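Local atomic coordinates of peptidyl tryptophan dihydroxylase (Pseudomonas putida, PDB entry 7CTQ), a protein that acts as an FAD-dependent monooxygenase that dihydroxylates a peptidyl tryptophan on the way to the cysteine tryptophylquinone cofactor of quinohemoprotein amine dehydrogenase. Residues Q48-G53 against N273-S278; R39-E44 against D90-D95; T20-R25 against D100-A105. One frame throughout, in Å; residues are numbered along the deposited sequence. Where two conformers were deposited one is given.

Contact 1: residues Q48-G53 against N273-S278; sequences QRVLEG and NGIFQS. With FAD (flavin-adenine dinucleotide), chain C.
R49 brings NH1 of its guanidinium over one face of the F276 ring, tilted against it: its CZ stands 4.4 Å from the ring centroid and 11° off the normal, a cation-pi contact. The two planes are 51° apart, and NH1 dips closest, 3.4 Å from F276 CZ at the ring's edge atoms. The aliphatic part joins in, with R49 CD near F276 CE1. With CG anti to the backbone N, F276 extends its ring across to R49. N273 adds its amide oxygen over a face of the same guanidinium; OD1 is 3.3 Å from R49 NH2, but the angle is too poor for a hydrogen bond, and the attraction is probably electrostatic. Deeper between the helices, V50 divides its two methyls, CG2 lying 3.7 Å from F276 CB and CG1 3.9 Å from I275 CG2. The short helical segments cross at 43°, and the second begins at the flavin, where helix 274-282 turns its N-terminal end to the pyrimidine side of the isoalloxazine, as in related FAD-dependent monooxygenases. I275 N donates an almost straight bond of 2.9 Å to FAD O2, and this helix end would probably stabilise negative charge building up there. I275 also packs on L89 of strand 87-90.

Contact 2: residues R39-E44 against D90-D95; sequences RFAAVE and DRQRFD. With FAD (flavin-adenine dinucleotide), chain C.
R91, Q92 and E44 carry most of this interface, and R91 is tied to its partner segment at both ends. Its backbone N donates to A42 O (2.9 Å), just beyond the antiparallel, non-hydrogen-bonded pair of V43 with D90. Bends at chi2 and chi3 fold the side chain back toward E44, whose extended chain brings OE2 within 3.1 Å of R91 NH1 on the syn side. Carboxylate and guanidinium planes stand 67° apart, so the salt bridge is made by one nitrogen. The same NH1 gives a 169° bond to FAD O4', and NH2 reaches the phosphate oxygen O1A at 2.9 Å. D95 OD1 is gripped side-on by NE and NH2, which, with the bonds to E44 and FAD, should fix the rotation of the guanidinium; E44 OE1 accepts from FAD O2' at 2.8 Å. Further out, Q92 lays its chain alongside A41, with CG 3.8 Å from A41 CA. At the turn from strand to helix, D90 is the N-cap, its OD1 accepting from Q92 N. Within this salt-bridge network E44 and R91 hold the ribityl chain and R91 also the pyrophosphate, D95 steadying R91 from behind: the strand-to-helix edge of an FAD pocket, as in flavoprotein monooxygenases.

Contact 3: residues T20-R25 against D100-A105; sequences TAIGLR and DDLQRA
R25 meets the backbone of A105, and its side chain can be followed outward from its own backbone. CB stands 4.1 Å from A105 O, CG comes nearer at 3.6 Å, and CD keeps about that distance as the chain curls round the oxygen through bends at chi2 and chi3. NE then donates to A105 O over 2.8 Å, an almost straight bond at 174°. The oxygen lies close to the guanidinium plane, whereas the donor is tilted 15° from the carbonyl plane. CZ and NH2 stay beside A105 O, NH2 at 3.6 Å, while NH1 turns back to its own side of the interface and bonds Y29 O, so the guanidinium spans two backbone carbonyls. An alanine here would lose both bonds and would probably leave the A105 carbonyl without this donor and segment 100-105 less firmly tied to helix 15-27. Deeper in, the joint is apolar. L102 pushes its CD2 toward the other helix, 3.8 Å from A21 CB and 4.1 Å from I22 CG1, while I22 CG1 also faces A105 CB at 4.2 Å. On the sheet side, A21 packs on V31 and V33 and L102 on V109. The two short helical segments run nearly parallel, 11° apart, a side-by-side pairing of helices against the parallel strands of the Rossmann-type FAD-binding fold.

Overall arrangement
From the N terminus, the chain first passes through helix 15-27, which waits for its partner in contact 3 until the far part of helix 91-104. Within that long loop, contact 2 is both opened and closed, joining strand 43-46 to the start of the same helix, so contact 2 nests in contact 3. Helix 48-56 follows directly after the strand but meets helix 274-282 only some 220 residues later, so contact 1 crosses both others. Contacts 1 and 2 touch through I275, which packs on E44 and R91, and both hold FAD; contact 3 stands apart, about 6 Å at nearest atoms from contact 2, binding helix to helix beside the Rossmann-type sheet.

Contact 1: residues Q48-G53 against N273-S278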
loop_
_atom_site.group_PDB
_atom_site.type_symbol
_atom_site.label_atom_id
_atom_site.label_comp_id
_atom_site.label_asym_id
_atom_site.label_seq_id
_atom_site.Cartn_x
_atom_site.Cartn_y
_atom_site.Cartn_z
ATOM N N GLN A 48 1.850 -14.203 -5.636
ATOM C CA GLN A 48 1.331 -15.288 -4.808
ATOM C C GLN A 48 1.055 -14.807 -3.389
ATOM O O GLN A 48 0.070 -15.221 -2.765
ATOM C CB GLN A 48 2.321 -16.459 -4.797
ATOM C CG GLN A 48 3.717 -16.132 -4.238
ATOM C CD GLN A 48 4.592 -15.341 -5.207
ATOM O OE1 GLN A 48 4.320 -15.288 -6.410
ATOM N NE2 GLN A 48 5.645 -14.720 -4.682
ATOM N N ARG A 49 1.911 -13.920 -2.875
ATOM C CA ARG A 49 1.759 -13.415 -1.514
ATOM C C ARG A 49 0.443 -12.661 -1.350
ATOM O O ARG A 49 -0.299 -12.891 -0.387
ATOM C CB ARG A 49 2.945 -12.508 -1.166
ATOM C CG ARG A 49 3.400 -12.580 0.290
ATOM C CD ARG A 49 4.161 -11.325 0.691
ATOM N NE ARG A 49 4.893 -10.749 -0.435
ATOM C CZ ARG A 49 5.601 -9.622 -0.374
ATOM N NH1 ARG A 49 5.679 -8.941 0.766
ATOM N NH2 ARG A 49 6.235 -9.177 -1.454
ATOM N N VAL A 50 0.136 -11.764 -2.293
ATOM C CA VAL A 50 -1.015 -10.871 -2.160
ATOM C C VAL A 50 -2.297 -11.662 -1.940
ATOM O O VAL A 50 -3.157 -11.276 -1.135
ATOM C CB VAL A 50 -1.124 -9.962 -3.398
ATOM C CG1 VAL A 50 -2.356 -9.087 -3.311
ATOM C CG2 VAL A 50 0.132 -9.098 -3.542
ATOM N N LEU A 51 -2.445 -12.790 -2.633
ATOM C CA LEU A 51 -3.750 -13.442 -2.678
ATOM C C LEU A 51 -4.060 -14.161 -1.366
ATOM O O LEU A 51 -5.190 -14.107 -0.874
ATOM C CB LEU A 51 -3.803 -14.394 -3.884
ATOM C CG LEU A 51 -3.886 -13.779 -5.285
ATOM C CD1 LEU A 51 -3.569 -14.901 -6.410
ATOM C CD2 LEU A 51 -5.113 -12.843 -5.502
ATOM N N GLU A 52 -3.057 -14.797 -0.758
ATOM C CA GLU A 52 -3.261 -15.330 0.584
ATOM C C GLU A 52 -3.125 -14.245 1.649
ATOM O O GLU A 52 -3.765 -14.328 2.707
ATOM C CB GLU A 52 -2.299 -16.486 0.864
ATOM C CG GLU A 52 -2.776 -17.804 0.257
ATOM C CD GLU A 52 -1.705 -18.508 -0.550
ATOM O OE1 GLU A 52 -2.020 -19.527 -1.205
ATOM O OE2 GLU A 52 -0.539 -18.054 -0.513
ATOM N N GLY A 53 -2.298 -13.229 1.397
ATOM C CA GLY A 53 -2.378 -12.014 2.188
ATOM C C GLY A 53 -3.761 -11.396 2.160
ATOM O O GLY A 53 -4.201 -10.807 3.149
ATOM N N ASN A 273 2.830 -4.895 -6.484
ATOM C CA ASN A 273 2.511 -5.278 -5.115
ATOM C C ASN A 273 1.686 -4.219 -4.400
ATOM O O ASN A 273 1.639 -4.220 -3.166
ATOM C CB ASN A 273 3.791 -5.537 -4.325
ATOM C CG ASN A 273 4.140 -7.000 -4.257
ATOM O OD1 ASN A 273 3.882 -7.661 -3.251
ATOM N ND2 ASN A 273 4.732 -7.522 -5.331
ATOM N N GLY A 274 1.018 -3.330 -5.139
ATOM C CA GLY A 274 0.350 -2.202 -4.508
ATOM C C GLY A 274 -0.750 -2.614 -3.549
ATOM O O GLY A 274 -0.896 -2.034 -2.467
ATOM N N ILE A 275 -1.538 -3.626 -3.924
ATOM C CA ILE A 275 -2.641 -4.048 -3.065
ATOM C C ILE A 275 -2.109 -4.528 -1.718
ATOM O O ILE A 275 -2.678 -4.220 -0.660
ATOM C CB ILE A 275 -3.490 -5.125 -3.767
ATOM C CG1 ILE A 275 -4.341 -4.484 -4.875
ATOM C CG2 ILE A 275 -4.388 -5.803 -2.773
ATOM C CD1 ILE A 275 -4.883 -5.473 -5.901
ATOM N N PHE A 276 -0.999 -5.266 -1.737
ATOM C CA PHE A 276 -0.384 -5.717 -0.493
ATOM C C PHE A 276 0.090 -4.534 0.340
ATOM O O PHE A 276 -0.088 -4.511 1.566
ATOM C CB PHE A 276 0.785 -6.653 -0.805
ATOM C CG PHE A 276 1.557 -7.089 0.411
ATOM C CD1 PHE A 276 1.235 -8.268 1.065
ATOM C CD2 PHE A 276 2.615 -6.324 0.900
ATOM C CE1 PHE A 276 1.949 -8.675 2.191
ATOM C CE2 PHE A 276 3.331 -6.725 2.019
ATOM C CZ PHE A 276 2.997 -7.900 2.666
ATOM N N GLN A 277 0.722 -3.558 -0.310
ATOM C CA GLN A 277 1.222 -2.381 0.387
ATOM C C GLN A 277 0.080 -1.562 0.977
ATOM O O GLN A 277 0.217 -0.986 2.066
ATOM C CB GLN A 277 2.067 -1.564 -0.574
ATOM C CG GLN A 277 3.254 -2.361 -1.069
ATOM C CD GLN A 277 3.983 -1.683 -2.189
ATOM O OE1 GLN A 277 3.496 -0.706 -2.743
ATOM N NE2 GLN A 277 5.155 -2.196 -2.534
ATOM N N SER A 278 -1.063 -1.515 0.286
ATOM C CA SER A 278 -2.226 -0.827 0.835
ATOM C C SER A 278 -2.806 -1.586 2.018
ATOM O O SER A 278 -3.258 -0.974 2.994
ATOM C CB SER A 278 -3.277 -0.632 -0.258
ATOM O OG SER A 278 -2.646 -0.507 -1.522
HETATM P PA FAD C . -8.921 1.681 -3.932
HETATM O O1A FAD C . -8.638 0.271 -4.279
HETATM O O2A FAD C . -8.679 2.645 -5.084
HETATM O O5B FAD C . -10.352 1.769 -3.312
HETATM C C5B FAD C . -11.067 3.018 -3.244
HETATM C C4B FAD C . -12.530 2.681 -3.349
HETATM O O4B FAD C . -13.311 3.862 -3.055
HETATM C C3B FAD C . -13.002 2.179 -4.718
HETATM O O3B FAD C . -13.966 1.142 -4.556
HETATM C C2B FAD C . -13.587 3.441 -5.365
HETATM O O2B FAD C . -14.634 3.166 -6.294
HETATM C C1B FAD C . -14.171 4.142 -4.139
HETATM N N9A FAD C . -14.361 5.583 -4.232
HETATM C C8A FAD C . -13.567 6.521 -4.829
HETATM N N7A FAD C . -14.005 7.752 -4.731
HETATM C C5A FAD C . -15.197 7.606 -4.044
HETATM C C6A FAD C . -16.178 8.530 -3.630
HETATM N N6A FAD C . -16.106 9.841 -3.857
HETATM N N1A FAD C . -17.256 8.058 -2.951
HETATM C C2A FAD C . -17.337 6.745 -2.718
HETATM N N3A FAD C . -16.473 5.785 -3.065
HETATM C C4A FAD C . -15.421 6.279 -3.724
HETATM N N1 FAD C . -1.576 -2.848 -7.217
HETATM C C2 FAD C . -1.280 -4.170 -7.402
HETATM O O2 FAD C . -1.322 -4.980 -6.474
HETATM N N3 FAD C . -0.933 -4.626 -8.657
HETATM C C4 FAD C . -0.850 -3.862 -9.803
HETATM O O4 FAD C . -0.541 -4.385 -10.873
HETATM C C4X FAD C . -1.163 -2.461 -9.601
HETATM N N5 FAD C . -1.101 -1.664 -10.635
HETATM C C5X FAD C . -1.399 -0.324 -10.443
HETATM C C6 FAD C . -1.330 0.544 -11.534
HETATM C C7 FAD C . -1.604 1.900 -11.389
HETATM C C7M FAD C . -1.524 2.807 -12.589
HETATM C C8 FAD C . -1.950 2.405 -10.126
HETATM C C8M FAD C . -2.261 3.866 -9.936
HETATM C C9 FAD C . -2.024 1.543 -9.037
HETATM C C9A FAD C . -1.745 0.189 -9.184
HETATM N N10 FAD C . -1.818 -0.709 -8.099
HETATM C C10 FAD C . -1.514 -2.044 -8.270
HETATM C "C1'" FAD C . -2.130 -0.219 -6.755
HETATM C "C2'" FAD C . -3.536 -0.548 -6.280
HETATM O "O2'" FAD C . -4.516 -0.169 -7.246
HETATM C "C3'" FAD C . -3.782 0.204 -4.973
HETATM O "O3'" FAD C . -2.648 -0.001 -4.138
HETATM C "C4'" FAD C . -5.026 -0.209 -4.193
HETATM O "O4'" FAD C . -6.144 -0.409 -5.063
HETATM C "C5'" FAD C . -5.362 0.817 -3.137
HETATM O "O5'" FAD C . -6.408 0.292 -2.307
HETATM P P FAD C . -7.406 1.242 -1.578
HETATM O O1P FAD C . -6.572 2.142 -0.654
HETATM O O2P FAD C . -8.506 0.464 -0.942
HETATM O O3P FAD C . -7.968 2.150 -2.752
#

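Contact 2: residues R39-E44 against D90-D95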
loop_
_atom_site.group_PDB
_atom_site.type_symbol
_atom_site.label_atom_id
_atom_site.label_comp_id
_atom_site.label_asym_id
_atom_site.label_seq_id
_atom_site.Cartn_x
_atom_site.Cartn_y
_atom_site.Cartn_z
ATOM N N ARG A 39 -15.842 1.314 -11.373
ATOM C CA ARG A 39 -15.079 2.308 -12.118
ATOM C C ARG A 39 -14.598 1.632 -13.402
ATOM O O ARG A 39 -15.094 0.564 -13.778
ATOM C CB ARG A 39 -13.942 2.875 -11.251
ATOM C CG ARG A 39 -13.402 4.242 -11.683
ATOM C CD ARG A 39 -14.471 5.103 -12.351
ATOM N NE ARG A 39 -15.501 5.558 -11.417
ATOM C CZ ARG A 39 -15.468 6.722 -10.773
ATOM N NH1 ARG A 39 -14.450 7.554 -10.958
ATOM N NH2 ARG A 39 -16.450 7.058 -9.943
ATOM N N PHE A 40 -13.625 2.244 -14.077
ATOM C CA PHE A 40 -13.173 1.721 -15.360
ATOM C C PHE A 40 -12.574 0.323 -15.203
ATOM O O PHE A 40 -12.159 -0.098 -14.117
ATOM C CB PHE A 40 -12.152 2.664 -16.008
ATOM C CG PHE A 40 -10.826 2.711 -15.300
ATOM C CD1 PHE A 40 -10.625 3.575 -14.231
ATOM C CD2 PHE A 40 -9.778 1.899 -15.704
ATOM C CE1 PHE A 40 -9.404 3.624 -13.574
ATOM C CE2 PHE A 40 -8.559 1.943 -15.046
ATOM C CZ PHE A 40 -8.371 2.807 -13.983
ATOM N N ALA A 41 -12.545 -0.403 -16.316
ATOM C CA ALA A 41 -11.971 -1.743 -16.351
ATOM C C ALA A 41 -10.468 -1.650 -16.118
ATOM O O ALA A 41 -9.733 -1.139 -16.969
ATOM C CB ALA A 41 -12.284 -2.406 -17.688
ATOM N N ALA A 42 -10.006 -2.122 -14.964
ATOM C CA ALA A 42 -8.583 -2.177 -14.665
ATOM C C ALA A 42 -8.231 -3.587 -14.230
ATOM O O ALA A 42 -8.915 -4.158 -13.376
ATOM C CB ALA A 42 -8.204 -1.179 -13.570
ATOM N N VAL A 43 -7.180 -4.154 -14.815
ATOM C CA VAL A 43 -6.646 -5.429 -14.358
ATOM C C VAL A 43 -5.197 -5.227 -13.951
ATOM O O VAL A 43 -4.424 -4.563 -14.653
ATOM C CB VAL A 43 -6.789 -6.547 -15.408
ATOM C CG1 VAL A 43 -8.205 -6.556 -15.953
ATOM C CG2 VAL A 43 -5.739 -6.437 -16.519
ATOM N N GLU A 44 -4.843 -5.790 -12.805
ATOM C CA GLU A 44 -3.559 -5.580 -12.174
ATOM C C GLU A 44 -2.837 -6.909 -12.052
ATOM O O GLU A 44 -3.456 -7.976 -12.069
ATOM C CB GLU A 44 -3.741 -4.941 -10.795
ATOM C CG GLU A 44 -4.121 -3.471 -10.861
ATOM C CD GLU A 44 -4.743 -2.956 -9.580
ATOM O OE1 GLU A 44 -4.993 -1.732 -9.496
ATOM O OE2 GLU A 44 -4.993 -3.767 -8.662
ATOM N N ASP A 90 -8.836 -8.822 -11.848
ATOM C CA ASP A 90 -9.763 -7.928 -12.525
ATOM C C ASP A 90 -10.481 -7.120 -11.450
ATOM O O ASP A 90 -11.334 -7.645 -10.724
ATOM C CB ASP A 90 -10.718 -8.711 -13.423
ATOM C CG ASP A 90 -12.009 -7.967 -13.689
ATOM O OD1 ASP A 90 -11.979 -6.728 -13.843
ATOM O OD2 ASP A 90 -13.056 -8.619 -13.755
ATOM N N ARG A 91 -10.111 -5.840 -11.342
ATOM C CA ARG A 91 -10.636 -4.973 -10.295
ATOM C C ARG A 91 -12.141 -4.789 -10.393
ATOM O O ARG A 91 -12.781 -4.495 -9.377
ATOM C CB ARG A 91 -9.934 -3.615 -10.349
ATOM C CG ARG A 91 -8.452 -3.691 -10.013
ATOM C CD ARG A 91 -8.251 -4.310 -8.641
ATOM N NE ARG A 91 -8.987 -3.583 -7.611
ATOM C CZ ARG A 91 -8.452 -2.633 -6.850
ATOM N NH1 ARG A 91 -7.176 -2.307 -7.002
ATOM N NH2 ARG A 91 -9.190 -2.012 -5.935
ATOM N N GLN A 92 -12.718 -4.952 -11.585
ATOM C CA GLN A 92 -14.172 -4.954 -11.712
ATOM C C GLN A 92 -14.782 -6.077 -10.879
ATOM O O GLN A 92 -15.606 -5.832 -9.988
ATOM C CB GLN A 92 -14.576 -5.091 -13.182
ATOM C CG GLN A 92 -13.790 -4.216 -14.149
ATOM C CD GLN A 92 -13.981 -4.639 -15.599
ATOM O OE1 GLN A 92 -13.041 -5.090 -16.257
ATOM N NE2 GLN A 92 -15.205 -4.498 -16.100
ATOM N N ARG A 93 -14.383 -7.325 -11.164
ATOM C CA ARG A 93 -14.821 -8.455 -10.345
ATOM C C ARG A 93 -14.447 -8.248 -8.886
ATOM O O ARG A 93 -15.272 -8.469 -7.991
ATOM C CB ARG A 93 -14.211 -9.765 -10.848
ATOM C CG ARG A 93 -15.099 -10.649 -11.733
ATOM C CD ARG A 93 -15.481 -9.888 -12.987
ATOM N NE ARG A 93 -15.765 -10.713 -14.153
ATOM C CZ ARG A 93 -16.796 -10.519 -14.967
ATOM N NH1 ARG A 93 -17.652 -9.529 -14.741
ATOM N NH2 ARG A 93 -16.968 -11.313 -16.012
ATOM N N PHE A 94 -13.213 -7.804 -8.633
ATOM C CA PHE A 94 -12.684 -7.730 -7.272
ATOM C C PHE A 94 -13.522 -6.812 -6.386
ATOM O O PHE A 94 -14.007 -7.224 -5.326
ATOM C CB PHE A 94 -11.233 -7.256 -7.323
ATOM C CG PHE A 94 -10.480 -7.471 -6.050
ATOM C CD1 PHE A 94 -10.301 -8.746 -5.538
ATOM C CD2 PHE A 94 -9.937 -6.399 -5.366
ATOM C CE1 PHE A 94 -9.596 -8.946 -4.365
ATOM C CE2 PHE A 94 -9.232 -6.592 -4.190
ATOM C CZ PHE A 94 -9.061 -7.865 -3.691
ATOM N N ASP A 95 -13.697 -5.556 -6.805
ATOM C CA ASP A 95 -14.371 -4.583 -5.946
ATOM C C ASP A 95 -15.836 -4.945 -5.743
ATOM O O ASP A 95 -16.367 -4.811 -4.634
ATOM C CB ASP A 95 -14.237 -3.173 -6.526
ATOM C CG ASP A 95 -12.806 -2.837 -6.925
ATOM O OD1 ASP A 95 -11.870 -3.374 -6.290
ATOM O OD2 ASP A 95 -12.618 -2.042 -7.871
HETATM P PA FAD C . -8.921 1.681 -3.932
HETATM O O1A FAD C . -8.638 0.271 -4.279
HETATM O O2A FAD C . -8.679 2.645 -5.084
HETATM O O5B FAD C . -10.352 1.769 -3.312
HETATM C C5B FAD C . -11.067 3.018 -3.244
HETATM C C4B FAD C . -12.530 2.681 -3.349
HETATM O O4B FAD C . -13.311 3.862 -3.055
HETATM C C3B FAD C . -13.002 2.179 -4.718
HETATM O O3B FAD C . -13.966 1.142 -4.556
HETATM C C2B FAD C . -13.587 3.441 -5.365
HETATM O O2B FAD C . -14.634 3.166 -6.294
HETATM C C1B FAD C . -14.171 4.142 -4.139
HETATM N N9A FAD C . -14.361 5.583 -4.232
HETATM C C8A FAD C . -13.567 6.521 -4.829
HETATM N N7A FAD C . -14.005 7.752 -4.731
HETATM C C5A FAD C . -15.197 7.606 -4.044
HETATM C C6A FAD C . -16.178 8.530 -3.630
HETATM N N6A FAD C . -16.106 9.841 -3.857
HETATM N N1A FAD C . -17.256 8.058 -2.951
HETATM C C2A FAD C . -17.337 6.745 -2.718
HETATM N N3A FAD C . -16.473 5.785 -3.065
HETATM C C4A FAD C . -15.421 6.279 -3.724
HETATM N N1 FAD C . -1.576 -2.848 -7.217
HETATM C C2 FAD C . -1.280 -4.170 -7.402
HETATM O O2 FAD C . -1.322 -4.980 -6.474
HETATM N N3 FAD C . -0.933 -4.626 -8.657
HETATM C C4 FAD C . -0.850 -3.862 -9.803
HETATM O O4 FAD C . -0.541 -4.385 -10.873
HETATM C C4X FAD C . -1.163 -2.461 -9.601
HETATM N N5 FAD C . -1.101 -1.664 -10.635
HETATM C C5X FAD C . -1.399 -0.324 -10.443
HETATM C C6 FAD C . -1.330 0.544 -11.534
HETATM C C7 FAD C . -1.604 1.900 -11.389
HETATM C C7M FAD C . -1.524 2.807 -12.589
HETATM C C8 FAD C . -1.950 2.405 -10.126
HETATM C C8M FAD C . -2.261 3.866 -9.936
HETATM C C9 FAD C . -2.024 1.543 -9.037
HETATM C C9A FAD C . -1.745 0.189 -9.184
HETATM N N10 FAD C . -1.818 -0.709 -8.099
HETATM C C10 FAD C . -1.514 -2.044 -8.270
HETATM C "C1'" FAD C . -2.130 -0.219 -6.755
HETATM C "C2'" FAD C . -3.536 -0.548 -6.280
HETATM O "O2'" FAD C . -4.516 -0.169 -7.246
HETATM C "C3'" FAD C . -3.782 0.204 -4.973
HETATM O "O3'" FAD C . -2.648 -0.001 -4.138
HETATM C "C4'" FAD C . -5.026 -0.209 -4.193
HETATM O "O4'" FAD C . -6.144 -0.409 -5.063
HETATM C "C5'" FAD C . -5.362 0.817 -3.137
HETATM O "O5'" FAD C . -6.408 0.292 -2.307
HETATM P P FAD C . -7.406 1.242 -1.578
HETATM O O1P FAD C . -6.572 2.142 -0.654
HETATM O O2P FAD C . -8.506 0.464 -0.942
HETATM O O3P FAD C . -7.968 2.150 -2.752
#

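Contact 3: residues T20-R25 against D100-A105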
loop_
_atom_site.group_PDB
_atom_site.type_symbol
_atom_site.label_atom_id
_atom_site.label_comp_id
_atom_site.label_asym_id
_atom_site.label_seq_id
_atom_site.Cartn_x
_atom_site.Cartn_y
_atom_site.Cartn_z
ATOM N N THR A 20 -9.926 -2.713 6.864
ATOM C CA THR A 20 -10.122 -2.000 8.122
ATOM C C THR A 20 -11.478 -2.328 8.737
ATOM O O THR A 20 -11.582 -2.606 9.943
ATOM C CB THR A 20 -9.982 -0.491 7.885
ATOM O OG1 THR A 20 -8.681 -0.216 7.348
ATOM C CG2 THR A 20 -10.186 0.287 9.175
ATOM N N ALA A 21 -12.528 -2.302 7.914
ATOM C CA ALA A 21 -13.877 -2.643 8.362
ATOM C C ALA A 21 -13.921 -4.002 9.055
ATOM O O ALA A 21 -14.489 -4.142 10.149
ATOM C CB ALA A 21 -14.830 -2.625 7.165
ATOM N N ILE A 22 -13.325 -5.019 8.428
ATOM C CA ILE A 22 -13.369 -6.357 8.998
ATOM C C ILE A 22 -12.579 -6.403 10.295
ATOM O O ILE A 22 -12.994 -7.049 11.267
ATOM C CB ILE A 22 -12.863 -7.387 7.977
ATOM C CG1 ILE A 22 -13.778 -7.378 6.753
ATOM C CG2 ILE A 22 -12.792 -8.783 8.606
ATOM C CD1 ILE A 22 -13.402 -8.372 5.705
ATOM N N GLY A 23 -11.443 -5.702 10.341
ATOM C CA GLY A 23 -10.688 -5.634 11.578
ATOM C C GLY A 23 -11.502 -5.046 12.708
ATOM O O GLY A 23 -11.444 -5.521 13.846
ATOM N N LEU A 24 -12.289 -4.011 12.409
ATOM C CA LEU A 24 -13.104 -3.395 13.452
ATOM C C LEU A 24 -14.192 -4.354 13.929
ATOM O O LEU A 24 -14.459 -4.447 15.134
ATOM C CB LEU A 24 -13.698 -2.087 12.939
ATOM C CG LEU A 24 -12.669 -0.985 12.675
ATOM C CD1 LEU A 24 -13.243 0.039 11.757
ATOM C CD2 LEU A 24 -12.249 -0.357 13.982
ATOM N N ARG A 25 -14.809 -5.085 12.995
ATOM C CA ARG A 25 -15.747 -6.154 13.346
ATOM C C ARG A 25 -15.135 -7.145 14.334
ATOM O O ARG A 25 -15.764 -7.515 15.332
ATOM C CB ARG A 25 -16.193 -6.884 12.078
ATOM C CG ARG A 25 -17.111 -6.061 11.194
ATOM C CD ARG A 25 -18.387 -5.702 11.946
ATOM N NE ARG A 25 -19.248 -6.868 12.130
ATOM C CZ ARG A 25 -19.996 -7.084 13.207
ATOM N NH1 ARG A 25 -19.997 -6.207 14.211
ATOM N NH2 ARG A 25 -20.746 -8.180 13.275
ATOM N N ASP A 100 -19.359 -8.587 -0.873
ATOM C CA ASP A 100 -19.886 -9.832 -0.311
ATOM C C ASP A 100 -19.176 -10.185 0.987
ATOM O O ASP A 100 -19.815 -10.544 1.985
ATOM C CB ASP A 100 -19.741 -10.983 -1.314
ATOM C CG ASP A 100 -20.388 -10.688 -2.653
ATOM O OD1 ASP A 100 -21.102 -9.663 -2.754
ATOM O OD2 ASP A 100 -20.170 -11.468 -3.611
ATOM N N ASP A 101 -17.844 -10.095 0.988
ATOM C CA ASP A 101 -17.080 -10.410 2.189
ATOM C C ASP A 101 -17.411 -9.456 3.325
ATOM O O ASP A 101 -17.386 -9.852 4.495
ATOM C CB ASP A 101 -15.586 -10.376 1.881
ATOM C CG ASP A 101 -15.219 -11.257 0.706
ATOM O OD1 ASP A 101 -15.891 -11.152 -0.344
ATOM O OD2 ASP A 101 -14.264 -12.058 0.834
ATOM N N LEU A 102 -17.730 -8.204 3.005
ATOM C CA LEU A 102 -18.116 -7.260 4.046
ATOM C C LEU A 102 -19.468 -7.635 4.651
ATOM O O LEU A 102 -19.604 -7.735 5.880
ATOM C CB LEU A 102 -18.130 -5.841 3.476
ATOM C CG LEU A 102 -16.739 -5.288 3.124
ATOM C CD1 LEU A 102 -16.828 -4.107 2.157
ATOM C CD2 LEU A 102 -15.967 -4.897 4.388
ATOM N N GLN A 103 -20.475 -7.869 3.803
ATOM C CA GLN A 103 -21.783 -8.269 4.315
ATOM C C GLN A 103 -21.691 -9.594 5.058
ATOM O O GLN A 103 -22.354 -9.786 6.083
ATOM C CB GLN A 103 -22.799 -8.342 3.178
ATOM C CG GLN A 103 -23.592 -7.051 3.004
ATOM C CD GLN A 103 -24.459 -7.031 1.754
ATOM O OE1 GLN A 103 -24.064 -7.528 0.698
ATOM N NE2 GLN A 103 -25.649 -6.446 1.869
ATOM N N ARG A 104 -20.838 -10.504 4.585
ATOM C CA ARG A 104 -20.610 -11.744 5.320
ATOM C C ARG A 104 -20.064 -11.465 6.718
ATOM O O ARG A 104 -20.411 -12.160 7.680
ATOM C CB ARG A 104 -19.656 -12.641 4.534
ATOM C CG ARG A 104 -19.647 -14.096 4.980
ATOM C CD ARG A 104 -19.617 -15.052 3.790
ATOM N NE ARG A 104 -18.629 -14.659 2.789
ATOM C CZ ARG A 104 -18.931 -14.145 1.599
ATOM N NH1 ARG A 104 -20.202 -13.968 1.254
ATOM N NH2 ARG A 104 -17.965 -13.810 0.753
ATOM N N ALA A 105 -19.223 -10.442 6.856
ATOM C CA ALA A 105 -18.642 -10.112 8.151
ATOM C C ALA A 105 -19.557 -9.249 9.010
ATOM O O ALA A 105 -19.159 -8.857 10.115
ATOM C CB ALA A 105 -17.299 -9.403 7.959
#